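Local coordinates for outer membrane protein Omp121 (Bacteroides thetaiotaomicron, PDB 5FQ8), which probably imports nutrients across the outer membrane as a calcium-binding TonB-dependent receptor, with a plug domain inside a transmembrane beta-barrel, at residues L720-T725 with M804-N809; D822-G827 with K902-L907; R908-G913 with N936-W941. One frame throughout, in Å; residues are numbered along the deposited sequence.

Contact 1 (L720-T725 with M804-N809)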
loop_
_atom_site.group_PDB
_atom_site.type_symbol
_atom_site.label_atom_id
_atom_site.label_comp_id
_atom_site.label_asym_id
_atom_site.label_seq_id
_atom_site.Cartn_x
_atom_site.Cartn_y
_atom_site.Cartn_z
ATOM N N LEU B 720 21.116 23.794 -49.078
ATOM C CA LEU B 720 20.678 22.413 -49.102
ATOM C C LEU B 720 21.572 21.612 -48.180
ATOM O O LEU B 720 22.785 21.827 -48.121
ATOM C CB LEU B 720 20.732 21.838 -50.500
ATOM C CG LEU B 720 19.657 22.326 -51.449
ATOM C CD1 LEU B 720 20.098 22.048 -52.847
ATOM C CD2 LEU B 720 18.377 21.605 -51.151
ATOM N N THR B 721 20.974 20.692 -47.457
ATOM C CA THR B 721 21.754 19.815 -46.614
ATOM C C THR B 721 21.251 18.395 -46.784
ATOM O O THR B 721 20.046 18.164 -46.894
ATOM C CB THR B 721 21.692 20.274 -45.165
ATOM O OG1 THR B 721 22.367 21.530 -45.057
ATOM C CG2 THR B 721 22.355 19.271 -44.264
ATOM N N TRP B 722 22.193 17.459 -46.849
ATOM C CA TRP B 722 21.895 16.044 -46.998
ATOM C C TRP B 722 22.834 15.283 -46.083
ATOM O O TRP B 722 24.048 15.474 -46.153
ATOM C CB TRP B 722 22.071 15.611 -48.448
ATOM C CG TRP B 722 21.758 14.198 -48.738
ATOM C CD1 TRP B 722 20.537 13.671 -48.968
ATOM C CD2 TRP B 722 22.693 13.129 -48.885
ATOM N NE1 TRP B 722 20.639 12.333 -49.233
ATOM C CE2 TRP B 722 21.960 11.975 -49.189
ATOM C CE3 TRP B 722 24.079 13.034 -48.781
ATOM C CZ2 TRP B 722 22.567 10.736 -49.389
ATOM C CZ3 TRP B 722 24.679 11.810 -48.978
ATOM C CH2 TRP B 722 23.926 10.677 -49.281
ATOM N N ASN B 723 22.277 14.447 -45.215
ATOM C CA ASN B 723 23.082 13.644 -44.302
ATOM C C ASN B 723 22.697 12.176 -44.426
ATOM O O ASN B 723 21.525 11.851 -44.622
ATOM C CB ASN B 723 22.922 14.146 -42.862
ATOM C CG ASN B 723 21.494 14.098 -42.381
ATOM O OD1 ASN B 723 21.112 13.172 -41.688
ATOM N ND2 ASN B 723 20.699 15.094 -42.742
ATOM N N PHE B 724 23.683 11.287 -44.320
ATOM C CA PHE B 724 23.458 9.869 -44.588
ATOM C C PHE B 724 24.161 9.003 -43.555
ATOM O O PHE B 724 25.358 9.168 -43.311
ATOM C CB PHE B 724 23.941 9.516 -46.001
ATOM C CG PHE B 724 23.807 8.065 -46.360
ATOM C CD1 PHE B 724 22.644 7.588 -46.918
ATOM C CD2 PHE B 724 24.864 7.196 -46.179
ATOM C CE1 PHE B 724 22.525 6.266 -47.252
ATOM C CE2 PHE B 724 24.755 5.881 -46.513
ATOM C CZ PHE B 724 23.585 5.411 -47.052
ATOM N N THR B 725 23.412 8.075 -42.965
ATOM C CA THR B 725 23.919 7.134 -41.973
ATOM C C THR B 725 23.579 5.715 -42.397
ATOM O O THR B 725 22.428 5.424 -42.728
ATOM C CB THR B 725 23.319 7.389 -40.579
ATOM O OG1 THR B 725 23.571 8.731 -40.147
ATOM C CG2 THR B 725 23.910 6.437 -39.571
ATOM N N MET B 804 18.506 8.645 -43.413
ATOM C CA MET B 804 19.035 9.876 -43.976
ATOM C C MET B 804 18.004 10.986 -43.858
ATOM O O MET B 804 16.825 10.737 -43.588
ATOM C CB MET B 804 19.451 9.687 -45.430
ATOM C CG MET B 804 18.315 9.600 -46.396
ATOM S SD MET B 804 18.937 9.336 -48.044
ATOM C CE MET B 804 17.448 9.606 -48.976
ATOM N N GLY B 805 18.479 12.211 -44.062
ATOM C CA GLY B 805 17.635 13.393 -44.016
ATOM C C GLY B 805 18.104 14.436 -45.001
ATOM O O GLY B 805 19.294 14.539 -45.301
ATOM N N VAL B 806 17.152 15.208 -45.520
ATOM C CA VAL B 806 17.428 16.261 -46.491
ATOM C C VAL B 806 16.744 17.544 -46.038
ATOM O O VAL B 806 15.545 17.555 -45.746
ATOM C CB VAL B 806 16.991 15.877 -47.920
ATOM C CG1 VAL B 806 17.519 14.537 -48.265
ATOM C CG2 VAL B 806 15.496 15.879 -48.084
ATOM N N SER B 807 17.509 18.620 -45.966
ATOM C CA SER B 807 17.000 19.887 -45.483
ATOM C C SER B 807 17.220 20.954 -46.534
ATOM O O SER B 807 18.136 20.862 -47.340
ATOM C CB SER B 807 17.673 20.297 -44.192
ATOM O OG SER B 807 17.133 19.572 -43.112
ATOM N N THR B 808 16.373 21.966 -46.509
ATOM C CA THR B 808 16.608 23.172 -47.279
ATOM C C THR B 808 16.280 24.373 -46.411
ATOM O O THR B 808 15.424 24.294 -45.534
ATOM C CB THR B 808 15.779 23.180 -48.557
ATOM O OG1 THR B 808 16.030 24.389 -49.259
ATOM C CG2 THR B 808 14.314 23.093 -48.248
ATOM N N ASN B 809 16.975 25.482 -46.639
ATOM C CA ASN B 809 16.762 26.695 -45.849
ATOM C C ASN B 809 16.856 27.912 -46.762
ATOM O O ASN B 809 17.923 28.200 -47.307
ATOM C CB ASN B 809 17.767 26.794 -44.699
ATOM C CG ASN B 809 17.772 25.559 -43.804
ATOM O OD1 ASN B 809 16.977 25.445 -42.872
ATOM N ND2 ASN B 809 18.683 24.636 -44.079
#
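Trp-722 meets both Met-804 and Val-806 on one face of a pair of antiparallel strands. Val-806 CG1 lies at the edge of the indole, near its plane, 3.2 Å from Trp-722 CD1. Met-804 SD approaches the same ring obliquely and sits 3.6 Å from Trp-722 NE1, a Met-aromatic contact. With chi1 at -178° the indole swings to the carbonyl side of its own residue, toward Met-804. Met-804 CG sits between the backbone N and the carbonyl carbon, and the chain beyond is extended, which brings the sulfur up to the ring. Met-804 CB also touches Phe-724 CD1 at 4.1 Å. Further along this face, Leu-720 CD2 rests beside Thr-808 CB at 4.0 Å.

Two hydrogen-bonded pairs hold the strands in register. Thr-721 N donates to Ser-807 O at 2.8 Å, and Ser-807 N returns a bond to Thr-721 O. Asn-723 and Gly-805 exchange the second pair, with Asn-723 N to Gly-805 O at 3.0 Å. Between them the CA-H groups of Trp-722 and Val-806 approach carbonyl oxygens. This is the plain antiparallel pairing of a TonB-dependent receptor barrel. The face with Trp-722, Phe-724 and Met-804 is largely apolar and partly exposed, consistent with a lipid-facing surface. The face with Thr-721, Asn-723 and Ser-807 is polar.

On that polar face the Asn-723 amide folds over Gly-805, whose lack of a side chain leaves room for it. Strand 697-712 flanks 720-725, with Leu-704 and Ile-706 on Trp-722, and strand 815-825 flanks the other side, with Ile-823 on Met-804 and Phe-821 on Val-806. Thr-808 OG1 is held by Trp-718 NE1 and Glu-719 O.

Contact 2 (D822-G827 with K902-L907)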
loop_
_atom_site.group_PDB
_atom_site.type_symbol
_atom_site.label_atom_id
_atom_site.label_comp_id
_atom_site.label_asym_id
_atom_site.label_seq_id
_atom_site.Cartn_x
_atom_site.Cartn_y
_atom_site.Cartn_z
ATOM N N ASP B 822 12.764 13.445 -42.876
ATOM C CA ASP B 822 13.394 12.326 -42.197
ATOM C C ASP B 822 13.127 11.092 -43.027
ATOM O O ASP B 822 11.989 10.858 -43.437
ATOM C CB ASP B 822 12.845 12.149 -40.785
ATOM C CG ASP B 822 13.861 11.576 -39.836
ATOM O OD1 ASP B 822 14.725 10.801 -40.285
ATOM O OD2 ASP B 822 13.795 11.911 -38.639
ATOM N N ILE B 823 14.172 10.328 -43.311
ATOM C CA ILE B 823 14.025 9.145 -44.142
ATOM C C ILE B 823 14.762 7.992 -43.493
ATOM O O ILE B 823 15.994 7.999 -43.425
ATOM C CB ILE B 823 14.528 9.364 -45.569
ATOM C CG1 ILE B 823 13.672 10.409 -46.260
ATOM C CG2 ILE B 823 14.452 8.076 -46.336
ATOM C CD1 ILE B 823 14.257 11.760 -46.200
ATOM N N ARG B 824 14.013 7.003 -43.030
ATOM C CA ARG B 824 14.565 5.832 -42.368
ATOM C C ARG B 824 13.949 4.622 -43.030
ATOM O O ARG B 824 12.723 4.541 -43.142
ATOM C CB ARG B 824 14.259 5.827 -40.869
ATOM C CG ARG B 824 14.371 7.186 -40.214
ATOM C CD ARG B 824 14.207 7.121 -38.731
ATOM N NE ARG B 824 14.398 8.444 -38.184
ATOM C CZ ARG B 824 14.436 8.725 -36.896
ATOM N NH1 ARG B 824 14.300 7.763 -36.003
ATOM N NH2 ARG B 824 14.617 9.974 -36.510
ATOM N N GLN B 825 14.794 3.697 -43.466
ATOM C CA GLN B 825 14.361 2.593 -44.300
ATOM C C GLN B 825 14.912 1.297 -43.751
ATOM O O GLN B 825 16.119 1.180 -43.518
ATOM C CB GLN B 825 14.825 2.781 -45.747
ATOM C CG GLN B 825 14.136 3.909 -46.468
ATOM C CD GLN B 825 12.731 3.554 -46.908
ATOM O OE1 GLN B 825 12.417 2.381 -47.104
ATOM N NE2 GLN B 825 11.875 4.568 -47.066
ATOM N N GLY B 826 14.034 0.329 -43.566
ATOM C CA GLY B 826 14.467 -1.000 -43.207
ATOM C C GLY B 826 14.142 -1.351 -41.764
ATOM O O GLY B 826 14.021 -0.491 -40.890
ATOM N N GLY B 827 14.007 -2.645 -41.528
ATOM C CA GLY B 827 13.705 -3.149 -40.212
ATOM C C GLY B 827 12.230 -3.421 -40.023
ATOM O O GLY B 827 11.400 -3.242 -40.914
ATOM N N LYS B 902 9.321 -0.929 -40.577
ATOM C CA LYS B 902 9.694 0.250 -39.811
ATOM C C LYS B 902 9.910 1.476 -40.685
ATOM O O LYS B 902 10.010 2.584 -40.157
ATOM C CB LYS B 902 10.973 -0.055 -39.028
ATOM C CG LYS B 902 10.940 0.179 -37.542
ATOM C CD LYS B 902 12.231 -0.312 -36.905
ATOM C CE LYS B 902 12.607 0.472 -35.643
ATOM N NZ LYS B 902 11.449 0.681 -34.733
ATOM N N SER B 903 9.946 1.303 -41.998
ATOM C CA SER B 903 10.430 2.332 -42.901
ATOM C C SER B 903 9.425 3.461 -43.030
ATOM O O SER B 903 8.214 3.239 -42.995
ATOM C CB SER B 903 10.713 1.721 -44.270
ATOM O OG SER B 903 11.739 0.749 -44.190
ATOM N N TYR B 904 9.941 4.683 -43.164
ATOM C CA TYR B 904 9.086 5.836 -43.419
ATOM C C TYR B 904 9.901 6.991 -43.988
ATOM O O TYR B 904 11.117 7.071 -43.810
ATOM C CB TYR B 904 8.322 6.282 -42.156
ATOM C CG TYR B 904 9.156 6.788 -40.982
ATOM C CD1 TYR B 904 9.659 8.083 -40.963
ATOM C CD2 TYR B 904 9.391 5.980 -39.871
ATOM C CE1 TYR B 904 10.397 8.541 -39.898
ATOM C CE2 TYR B 904 10.125 6.432 -38.806
ATOM C CZ TYR B 904 10.625 7.718 -38.818
ATOM O OH TYR B 904 11.355 8.175 -37.751
ATOM N N VAL B 905 9.204 7.859 -44.718
ATOM C CA VAL B 905 9.681 9.195 -45.056
ATOM C C VAL B 905 8.777 10.169 -44.329
ATOM O O VAL B 905 7.555 10.020 -44.358
ATOM C CB VAL B 905 9.667 9.494 -46.569
ATOM C CG1 VAL B 905 10.172 10.879 -46.799
ATOM C CG2 VAL B 905 10.519 8.512 -47.350
ATOM N N LYS B 906 9.366 11.164 -43.682
ATOM C CA LYS B 906 8.581 12.078 -42.869
ATOM C C LYS B 906 8.920 13.529 -43.170
ATOM O O LYS B 906 10.092 13.910 -43.180
ATOM C CB LYS B 906 8.793 11.788 -41.387
ATOM C CG LYS B 906 7.549 11.947 -40.576
ATOM C CD LYS B 906 7.799 11.631 -39.135
ATOM C CE LYS B 906 7.426 10.226 -38.804
ATOM N NZ LYS B 906 7.740 9.977 -37.390
ATOM N N LEU B 907 7.889 14.333 -43.413
ATOM C CA LEU B 907 8.018 15.777 -43.298
ATOM C C LEU B 907 8.192 16.124 -41.825
ATOM O O LEU B 907 7.221 16.393 -41.112
ATOM C CB LEU B 907 6.806 16.478 -43.901
ATOM C CG LEU B 907 6.899 18.005 -43.944
ATOM C CD1 LEU B 907 8.246 18.457 -44.450
ATOM C CD2 LEU B 907 5.808 18.592 -44.797
#
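The Arg-824 guanidinium has the hydroxyl of Tyr-904 over one face. The OH lies 3.0 Å above the plane, offset toward the rim, and does not form a hydrogen bond with Arg-824 NE. The two side chains run side by side, and their flat groups are 29° apart. At the guanidinium edge, in plane, is Asp-822 OD1; OD2 is tilted out of that plane. Arg-824 grips the carboxylate side-on. NE donates to Asp-822 OD1 at 3.2 Å, nearly straight but from above the carboxylate plane. NH2 forms a salt bridge with Asp-822 OD2 at 3.0 Å, on its syn side. Tyr-904 CG sits between its backbone N and carbonyl carbon (chi1 64°), which swings the phenol over the arginine.

Further bonds fix the guanidinium from outside. NH1 reaches Ser-74 OG and NH2 reaches Ile-73 O, both in the plug region. Asp-822 OD2 has a second partner in Arg-908.

On the other face of the sheet, Ile-823 CG1 packs against Val-905 CG1 at 3.6 Å. The backbones bond at Asp-822 with Lys-906 and at Arg-824 with Tyr-904; Tyr-904 N to Arg-824 O is 2.8 Å. Past the strand end, Lys-902 N meets Gly-827 O at 3.1 Å. Antiparallel barrel strands with buried charges turned to the plug are in keeping with the TonB-dependent receptor fold.

Contact 3 (R908-G913 with N936-W941); sequences RSVVLG and NNLFVW
One backbone hydrogen bond joins the segments: Asn-937 N donates to Arg-908 O at 2.6 Å. The same carbonyl oxygen receives a CA-H contact from Asn-936, with Asn-936 CA 3.2 Å from Arg-908 O. Just beyond, Ser-909 and Asn-936 form an antiparallel non-hydrogen-bonded pair, their CA atoms 4.2 Å apart. The chain turns a corner at Asn-937, where the backbone is left-handed (phi 50°, psi 57°), so the bridge does not carry on along 938-941.

Among polar side chains, Arg-908 and Asn-937 pass one another obliquely, Arg-908 NH2 being 3.7 Å from Asn-937 OD1. Their flat groups are 25° apart, and each has stronger partners outside. Arg-908 NH2 forms a salt bridge with Glu-952 and NH1 another with Asp-822, while Asn-937 ND2 bonds to Ser-973 O. The arginine chain bends at both chi2 and chi3, bringing its end back toward 936-941 although its CB points away.

The apolar contact is small. Val-910 CG2 touches Leu-938 CD1 at 4.2 Å, near a bound detergent, consistent with a surface that meets lipid.

The chemistry is therefore divided. A single backbone bond and a light apolar touch tie these two segments at the corner, and the strand pairing goes on through Val-910 with Gly-935. Arg-908 shares Asp-822 with Arg-824 and Glu-952 with Lys-906, in a network of mixed charges. The two carboxylates hold its guanidinium in place and probably offset the nearby charge of Lys-906.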
loop_
_atom_site.group_PDB
_atom_site.type_symbol
_atom_site.label_atom_id
_atom_site.label_comp_id
_atom_site.label_asym_id
_atom_site.label_seq_id
_atom_site.Cartn_x
_atom_site.Cartn_y
_atom_site.Cartn_z
ATOM N N ARG B 908 9.438 16.102 -41.360
ATOM C CA ARG B 908 9.727 16.247 -39.939
ATOM C C ARG B 908 9.273 17.601 -39.412
ATOM O O ARG B 908 8.484 17.674 -38.471
ATOM C CB ARG B 908 11.221 16.049 -39.717
ATOM C CG ARG B 908 11.644 15.894 -38.286
ATOM C CD ARG B 908 11.768 14.441 -37.907
ATOM N NE ARG B 908 10.559 13.996 -37.243
ATOM C CZ ARG B 908 10.342 12.767 -36.823
ATOM N NH1 ARG B 908 11.256 11.837 -36.995
ATOM N NH2 ARG B 908 9.197 12.483 -36.244
ATOM N N SER B 909 9.750 18.690 -40.017
ATOM C CA SER B 909 9.427 20.034 -39.550
ATOM C C SER B 909 9.396 21.021 -40.703
ATOM O O SER B 909 10.091 20.855 -41.705
ATOM C CB SER B 909 10.442 20.514 -38.525
ATOM O OG SER B 909 11.723 20.604 -39.113
ATOM N N VAL B 910 8.594 22.068 -40.539
ATOM C CA VAL B 910 8.607 23.234 -41.421
ATOM C C VAL B 910 8.484 24.488 -40.563
ATOM O O VAL B 910 7.527 24.625 -39.799
ATOM C CB VAL B 910 7.473 23.185 -42.458
ATOM C CG1 VAL B 910 7.431 24.474 -43.240
ATOM C CG2 VAL B 910 7.657 22.027 -43.386
ATOM N N VAL B 911 9.433 25.416 -40.699
ATOM C CA VAL B 911 9.452 26.645 -39.906
ATOM C C VAL B 911 9.467 27.864 -40.826
ATOM O O VAL B 911 10.401 28.038 -41.611
ATOM C CB VAL B 911 10.660 26.691 -38.961
ATOM C CG1 VAL B 911 10.458 27.774 -37.954
ATOM C CG2 VAL B 911 10.841 25.381 -38.280
ATOM N N LEU B 912 8.463 28.726 -40.694
ATOM C CA LEU B 912 8.376 29.974 -41.446
ATOM C C LEU B 912 8.585 31.131 -40.479
ATOM O O LEU B 912 7.718 31.420 -39.651
ATOM C CB LEU B 912 7.033 30.092 -42.160
ATOM C CG LEU B 912 6.802 31.393 -42.924
ATOM C CD1 LEU B 912 7.910 31.566 -43.892
ATOM C CD2 LEU B 912 5.493 31.418 -43.655
ATOM N N GLY B 913 9.716 31.800 -40.592
ATOM C CA GLY B 913 10.071 32.879 -39.681
ATOM C C GLY B 913 10.071 34.232 -40.364
ATOM O O GLY B 913 10.543 34.363 -41.494
ATOM N N ASN B 936 5.334 20.483 -37.108
ATOM C CA ASN B 936 6.224 19.349 -36.945
ATOM C C ASN B 936 5.440 18.056 -37.074
ATOM O O ASN B 936 4.233 18.021 -36.828
ATOM C CB ASN B 936 6.933 19.419 -35.609
ATOM C CG ASN B 936 7.743 20.668 -35.468
ATOM O OD1 ASN B 936 8.262 21.188 -36.444
ATOM N ND2 ASN B 936 7.844 21.177 -34.256
ATOM N N ASN B 937 6.142 16.991 -37.464
ATOM C CA ASN B 937 5.534 15.679 -37.656
ATOM C C ASN B 937 4.290 15.827 -38.531
ATOM O O ASN B 937 3.175 15.493 -38.139
ATOM C CB ASN B 937 5.215 15.048 -36.296
ATOM C CG ASN B 937 4.946 13.542 -36.369
ATOM O OD1 ASN B 937 5.645 12.788 -37.041
ATOM N ND2 ASN B 937 3.931 13.105 -35.652
ATOM N N LEU B 938 4.503 16.380 -39.726
ATOM C CA LEU B 938 3.402 16.898 -40.524
ATOM C C LEU B 938 2.795 15.868 -41.453
ATOM O O LEU B 938 1.581 15.862 -41.653
ATOM C CB LEU B 938 3.869 18.105 -41.331
ATOM C CG LEU B 938 3.878 19.418 -40.562
ATOM C CD1 LEU B 938 4.169 20.563 -41.483
ATOM C CD2 LEU B 938 2.538 19.604 -39.886
ATOM N N PHE B 939 3.602 14.994 -42.030
ATOM C CA PHE B 939 3.070 13.993 -42.939
ATOM C C PHE B 939 4.043 12.833 -42.961
ATOM O O PHE B 939 5.251 13.043 -42.934
ATOM C CB PHE B 939 2.879 14.589 -44.335
ATOM C CG PHE B 939 1.892 13.863 -45.173
ATOM C CD1 PHE B 939 2.251 12.700 -45.834
ATOM C CD2 PHE B 939 0.606 14.345 -45.313
ATOM C CE1 PHE B 939 1.346 12.018 -46.622
ATOM C CE2 PHE B 939 -0.313 13.672 -46.098
ATOM C CZ PHE B 939 0.061 12.502 -46.759
ATOM N N VAL B 940 3.524 11.612 -42.985
ATOM C CA VAL B 940 4.366 10.423 -42.949
ATOM C C VAL B 940 3.985 9.523 -44.112
ATOM O O VAL B 940 2.802 9.349 -44.408
ATOM C CB VAL B 940 4.256 9.701 -41.594
ATOM C CG1 VAL B 940 2.843 9.275 -41.353
ATOM C CG2 VAL B 940 5.218 8.555 -41.522
ATOM N N TRP B 941 4.993 9.008 -44.805
ATOM C CA TRP B 941 4.811 8.121 -45.946
ATOM C C TRP B 941 5.416 6.773 -45.599
ATOM O O TRP B 941 6.605 6.689 -45.282
ATOM C CB TRP B 941 5.477 8.678 -47.209
ATOM C CG TRP B 941 4.859 9.904 -47.797
ATOM C CD1 TRP B 941 3.838 9.962 -48.695
ATOM C CD2 TRP B 941 5.246 11.251 -47.545
ATOM N NE1 TRP B 941 3.557 11.263 -49.008
ATOM C CE2 TRP B 941 4.412 12.076 -48.315
ATOM C CE3 TRP B 941 6.215 11.842 -46.738
ATOM C CZ2 TRP B 941 4.517 13.461 -48.299
ATOM C CZ3 TRP B 941 6.318 13.220 -46.726
ATOM C CH2 TRP B 941 5.473 14.012 -47.497
#

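The three contacts use successive strands of the barrel wall. Their centres are 14 Å apart in every pairing, a triangle rather than a line. Contacts 1 and 2 are joined where strands 802-812 and 815-825 are neighbours, with Met-804 N 2.6 Å from Ile-823 O, a probable hydrogen bond. Contacts 2 and 3 share strand 899-915. Probable hydrogen bonds link them at Val-905 O to Trp-941 N (2.8 Å) and at Leu-907 N to Phe-939 O (3.0 Å). Contacts 1 and 3 do not touch; their nearest atoms are about 7 Å apart. All three lie away from the metal and lipid sites. The side chain of Leu-938 is about 4 Å from a bound detergent.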